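Local coordinates for protein ribokinase RBSK (Mycobacterium tuberculosis, PDB 3GO6) that probably phosphorylates ribose at O-5 with ATP and magnesium, giving the D-ribose 5-phosphate used in nucleotide synthesis and the pentose phosphate pathway, at residues A222-V225 and V230-V233; A256-N261 and A266-A271. All blocks are in the same frame, centred on the assembly; numbering follows the deposited sequence.

Contact 1 of 2, residues A222-V225 and V230-V233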
loop_
_atom_site.group_PDB
_atom_site.type_symbol
_atom_site.label_atom_id
_atom_site.label_comp_id
_atom_site.label_asym_id
_atom_site.label_seq_id
_atom_site.Cartn_x
_atom_site.Cartn_y
_atom_site.Cartn_z
ATOM N N ALA A 222 10.442 7.478 27.996
ATOM C CA ALA A 222 11.195 6.231 28.012
ATOM C C ALA A 222 11.530 5.801 29.434
ATOM O O ALA A 222 11.611 6.630 30.344
ATOM C CB ALA A 222 12.487 6.362 27.167
ATOM N N ARG A 223 11.700 4.494 29.600
ATOM C CA ARG A 223 12.124 3.847 30.842
ATOM C C ARG A 223 13.552 3.336 30.583
ATOM O O ARG A 223 13.828 2.784 29.511
ATOM C CB ARG A 223 11.192 2.659 31.070
ATOM C CG ARG A 223 11.173 2.022 32.397
ATOM C CD ARG A 223 9.870 1.191 32.573
ATOM N NE ARG A 223 9.680 0.069 31.632
ATOM C CZ ARG A 223 10.340 -1.092 31.691
ATOM N NH1 ARG A 223 11.280 -1.287 32.606
ATOM N NH2 ARG A 223 10.081 -2.060 30.821
ATOM N N TYR A 224 14.451 3.525 31.545
ATOM C CA TYR A 224 15.807 2.967 31.469
ATOM C C TYR A 224 15.994 1.851 32.510
ATOM O O TYR A 224 15.593 2.013 33.671
ATOM C CB TYR A 224 16.843 4.075 31.669
ATOM C CG TYR A 224 18.262 3.597 31.833
ATOM C CD1 TYR A 224 19.170 3.674 30.770
ATOM C CD2 TYR A 224 18.713 3.062 33.048
ATOM C CE1 TYR A 224 20.466 3.231 30.903
ATOM C CE2 TYR A 224 20.025 2.617 33.194
ATOM C CZ TYR A 224 20.895 2.704 32.120
ATOM O OH TYR A 224 22.186 2.281 32.246
ATOM N N VAL A 225 16.579 0.730 32.075
ATOM C CA VAL A 225 17.030 -0.343 32.968
ATOM C C VAL A 225 18.459 -0.723 32.581
ATOM O O VAL A 225 18.724 -1.074 31.424
ATOM C CB VAL A 225 16.157 -1.616 32.876
ATOM C CG1 VAL A 225 16.550 -2.628 33.975
ATOM C CG2 VAL A 225 14.670 -1.288 32.964
ATOM N N VAL A 230 17.501 2.113 37.443
ATOM C CA VAL A 230 16.151 2.008 36.895
ATOM C C VAL A 230 15.474 3.356 37.095
ATOM O O VAL A 230 15.349 3.830 38.225
ATOM C CB VAL A 230 15.334 0.879 37.603
ATOM C CG1 VAL A 230 13.857 0.902 37.192
ATOM C CG2 VAL A 230 15.935 -0.493 37.321
ATOM N N PHE A 231 15.078 3.998 35.995
ATOM C CA PHE A 231 14.401 5.292 36.054
ATOM C C PHE A 231 13.604 5.569 34.780
ATOM O O PHE A 231 13.710 4.832 33.783
ATOM C CB PHE A 231 15.368 6.454 36.357
ATOM C CG PHE A 231 16.519 6.594 35.380
ATOM C CD1 PHE A 231 16.382 7.363 34.215
ATOM C CD2 PHE A 231 17.755 5.999 35.645
ATOM C CE1 PHE A 231 17.443 7.502 33.314
ATOM C CE2 PHE A 231 18.833 6.135 34.748
ATOM C CZ PHE A 231 18.676 6.887 33.581
ATOM N N GLU A 232 12.791 6.618 34.836
ATOM C CA GLU A 232 12.010 7.043 33.686
ATOM C C GLU A 232 12.441 8.442 33.266
ATOM O O GLU A 232 12.968 9.218 34.072
ATOM C CB GLU A 232 10.499 6.936 33.968
ATOM C CG GLU A 232 10.067 5.513 34.376
ATOM C CD GLU A 232 8.618 5.167 34.046
ATOM O OE1 GLU A 232 7.812 6.094 33.776
ATOM O OE2 GLU A 232 8.289 3.946 34.061
ATOM N N VAL A 233 12.260 8.739 31.984
ATOM C CA VAL A 233 12.610 10.036 31.423
ATOM C C VAL A 233 11.370 10.502 30.656
ATOM O O VAL A 233 10.976 9.842 29.687
ATOM C CB VAL A 233 13.826 9.955 30.464
ATOM C CG1 VAL A 233 14.147 11.324 29.890
ATOM C CG2 VAL A 233 15.060 9.387 31.173
#

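Contact 2 of 2, residues A256-N261 and A266-A271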
loop_
_atom_site.group_PDB
_atom_site.type_symbol
_atom_site.label_atom_id
_atom_site.label_comp_id
_atom_site.label_asym_id
_atom_site.label_seq_id
_atom_site.Cartn_x
_atom_site.Cartn_y
_atom_site.Cartn_z
ATOM N N ALA A 256 22.988 9.958 18.048
ATOM C CA ALA A 256 23.705 11.211 17.796
ATOM C C ALA A 256 24.214 11.887 19.076
ATOM O O ALA A 256 25.057 12.801 18.998
ATOM C CB ALA A 256 22.807 12.170 17.040
ATOM N N ASN A 257 23.706 11.444 20.232
ATOM C CA ASN A 257 24.031 12.041 21.549
ATOM C C ASN A 257 24.656 11.117 22.586
ATOM O O ASN A 257 25.052 11.576 23.668
ATOM C CB ASN A 257 22.770 12.691 22.138
ATOM C CG ASN A 257 22.364 13.934 21.388
ATOM O OD1 ASN A 257 22.898 15.010 21.638
ATOM N ND2 ASN A 257 21.447 13.794 20.437
ATOM N N TRP A 258 24.738 9.825 22.284
ATOM C CA TRP A 258 25.291 8.853 23.204
ATOM C C TRP A 258 26.822 8.987 23.329
ATOM O O TRP A 258 27.513 9.067 22.311
ATOM C CB TRP A 258 24.955 7.441 22.749
ATOM C CG TRP A 258 24.967 6.433 23.868
ATOM C CD1 TRP A 258 25.979 5.572 24.192
ATOM C CD2 TRP A 258 23.900 6.170 24.795
ATOM N NE1 TRP A 258 25.610 4.792 25.272
ATOM C CE2 TRP A 258 24.343 5.146 25.663
ATOM C CE3 TRP A 258 22.623 6.717 24.987
ATOM C CZ2 TRP A 258 23.541 4.630 26.679
ATOM C CZ3 TRP A 258 21.829 6.211 26.001
ATOM C CH2 TRP A 258 22.295 5.188 26.848
ATOM N N PRO A 259 27.357 8.991 24.573
ATOM C CA PRO A 259 28.823 9.147 24.751
ATOM C C PRO A 259 29.621 7.901 24.325
ATOM O O PRO A 259 29.058 6.827 24.235
ATOM C CB PRO A 259 28.959 9.322 26.266
ATOM C CG PRO A 259 27.803 8.538 26.821
ATOM C CD PRO A 259 26.665 8.850 25.870
ATOM N N ARG A 260 30.930 8.046 24.106
ATOM C CA ARG A 260 31.834 6.893 23.884
ATOM C C ARG A 260 31.956 6.022 25.142
ATOM O O ARG A 260 31.848 6.538 26.262
ATOM C CB ARG A 260 33.209 7.370 23.415
ATOM C CG ARG A 260 33.143 8.339 22.199
ATOM C CD ARG A 260 34.524 8.639 21.605
ATOM N NE ARG A 260 34.537 9.898 20.850
ATOM C CZ ARG A 260 35.456 10.231 19.941
ATOM N NH1 ARG A 260 36.453 9.395 19.640
ATOM N NH2 ARG A 260 35.375 11.405 19.316
ATOM N N ASN A 261 32.142 4.710 24.957
ATOM C CA ASN A 261 32.235 3.760 26.080
ATOM C C ASN A 261 33.415 4.128 27.020
ATOM O O ASN A 261 34.413 4.682 26.549
ATOM C CB ASN A 261 32.413 2.323 25.564
ATOM C CG ASN A 261 31.174 1.767 24.831
ATOM O OD1 ASN A 261 30.017 2.036 25.197
ATOM N ND2 ASN A 261 31.430 0.930 23.811
ATOM N N ALA A 266 25.629 11.040 33.334
ATOM C CA ALA A 266 25.081 12.361 33.008
ATOM C C ALA A 266 24.954 12.547 31.503
ATOM O O ALA A 266 24.001 13.161 31.022
ATOM C CB ALA A 266 25.949 13.454 33.575
ATOM N N GLU A 267 25.949 12.047 30.778
ATOM C CA GLU A 267 25.941 12.083 29.323
ATOM C C GLU A 267 24.844 11.177 28.769
ATOM O O GLU A 267 24.178 11.540 27.807
ATOM C CB GLU A 267 27.294 11.644 28.773
ATOM C CG GLU A 267 28.435 12.626 29.000
ATOM C CD GLU A 267 29.791 11.962 28.782
ATOM O OE1 GLU A 267 30.045 10.894 29.389
ATOM O OE2 GLU A 267 30.588 12.487 27.981
ATOM N N ARG A 268 24.667 10.003 29.372
ATOM C CA ARG A 268 23.582 9.100 28.988
ATOM C C ARG A 268 22.202 9.710 29.258
ATOM O O ARG A 268 21.305 9.641 28.399
ATOM C CB ARG A 268 23.726 7.734 29.660
ATOM C CG ARG A 268 24.928 6.919 29.121
ATOM C CD ARG A 268 24.920 5.511 29.697
ATOM N NE ARG A 268 25.413 5.466 31.078
ATOM C CZ ARG A 268 26.695 5.278 31.407
ATOM N NH1 ARG A 268 27.611 5.098 30.456
ATOM N NH2 ARG A 268 27.061 5.256 32.684
ATOM N N LEU A 269 22.028 10.311 30.440
ATOM C CA LEU A 269 20.767 10.983 30.754
ATOM C C LEU A 269 20.466 12.135 29.779
ATOM O O LEU A 269 19.326 12.319 29.375
ATOM C CB LEU A 269 20.737 11.466 32.219
ATOM C CG LEU A 269 19.479 12.210 32.689
ATOM C CD1 LEU A 269 18.247 11.305 32.628
ATOM C CD2 LEU A 269 19.684 12.779 34.104
ATOM N N ARG A 270 21.487 12.904 29.407
ATOM C CA ARG A 270 21.302 13.999 28.451
ATOM C C ARG A 270 20.866 13.453 27.069
ATOM O O ARG A 270 19.995 14.025 26.423
ATOM C CB ARG A 270 22.584 14.814 28.323
ATOM C CG ARG A 270 22.495 15.978 27.355
ATOM C CD ARG A 270 23.889 16.462 26.930
ATOM N NE ARG A 270 23.808 17.380 25.787
ATOM C CZ ARG A 270 23.941 17.020 24.505
ATOM N NH1 ARG A 270 24.169 15.754 24.171
ATOM N NH2 ARG A 270 23.827 17.930 23.548
ATOM N N ALA A 271 21.464 12.341 26.642
ATOM C CA ALA A 271 21.079 11.701 25.372
ATOM C C ALA A 271 19.616 11.275 25.429
ATOM O O ALA A 271 18.848 11.502 24.486
ATOM C CB ALA A 271 21.992 10.491 25.095
HETATM O O HOH W 1 24.847 13.164 25.775
HETATM O O HOH W 2 24.300 17.716 20.508
#

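Contact 1 of 2, residues A222-V225 and V230-V233
Y224 and F231 pair across an antiparallel hairpin in a hydrogen-bonded position, and their aromatic side chains rise from the same side of the sheet. From Y224, CB comes first: it sits over one face of the F231 ring as a CH-pi donor, 3.8 Å from F231 CE1. Next along, Y224 CG meets F231 CZ at 3.7 Å, and Y224 CD2 closes to 3.5 Å on F231 CE2. Beyond this the rings part: the planes are only 12° apart but displaced along each other, centroids 4.8 Å apart, so little ring surface overlaps. The phenol OH lies past the phenylalanine and is hydrogen-bonded to H212 ND1 and D228 N, which suits tyrosine to a place with an oily shaft and a polar tip. F231 reaches its partner because its CG lies between the backbone N and the carbonyl carbon (chi1 57°), tipping the ring toward the neighbouring strand. Beneath the rings, Y224 N gives a nearly straight bond to F231 O (2.7 Å), and V233 N bonds to A222 O at the same length.

The other side of the sheet carries the non-hydrogen-bonded pairs. V225 CG1 touches V230 CG2, while E232 OE2 lies 3.5 Å from R223 CD, its charge not in contact with the guanidinium, which is salt-bridged to E200. Strand 222-226 pairs onward with strand 212-216; strand 229-233 is the outermost of its sheet within the chain, and A222, F231 and V233 pack against helix 265-282.

Contact 2 of 2, residues A256-N261 and A266-A271
N257 OD1 accepts a hydrogen bond from R270 NH1 at 2.9 Å, and one water and a weak bond from R274 NE add to the grip. The bond to R270 is bent, with an N-H...O angle of 134°, and the oxygen stands out of the guanidinium plane, the amide being turned 50° against it. R270 gets there because its chain, extended from CG to NE, reaches forward along the helix, toward its C-terminal end, to the asparagine. A second water lies in the plane at the guanidinium's edge; it donates to N257 O (2.6 Å) and to E267 O (2.7 Å) and accepts from R270 NH1, so it serves both backbones where they do not bond directly. Asparagine suits the spot because its amide also has an N-H side: ND2 is bonded to V253 O of helix 246-257.

Below this polar patch the contact is apolar. A271, small enough to let the chains approach, puts CB 3.8 Å from N257 CB and 3.8 Å from W258 CE3. The buried indole of W258 offers R268 and P259 CD one broad face and meets the H212 ring edge-to-face; R268 CG makes a CH-pi contact with the six-membered ring, and R268 CD comes to 3.4 Å from W258 CZ2. A bend at chi3 (-78°) then carries the guanidinium off the indole toward D228, its salt-bridge partner. P259, whose ring restrains phi and offers an apolar flank, rests CG on E267 CB at 3.7 Å, while E267 OE1 is bonded to S264 OG.

Segment 256-261 leads from helix 246-257 toward helix 265-282, a link between consecutive helices of the PfkB-family ribokinase fold, whose residues 257-259 pack against the first turns of the second helix.

Overall arrangement
Contact 1 closes before contact 2 opens along the chain, and their centres lie 14 Å apart. L269, on the helix of contact 2, joins them: its CD1 is 3.9 Å from F231 CE1 and 4.0 Å from V233 CG2. D228, in the turn of the hairpin, meets Y224 of contact 1 through its backbone N and R268 of contact 2 through its carboxylate, while H212 meets both Y224 and W258. The nucleotide side lies nearer contact 1: the side chain of V233 is about 4 Å from that of C276, an ADP-binding residue, though no ADP is bound to this chain, whereas the side chain of A271 in contact 2 is about 10 Å from that of C276.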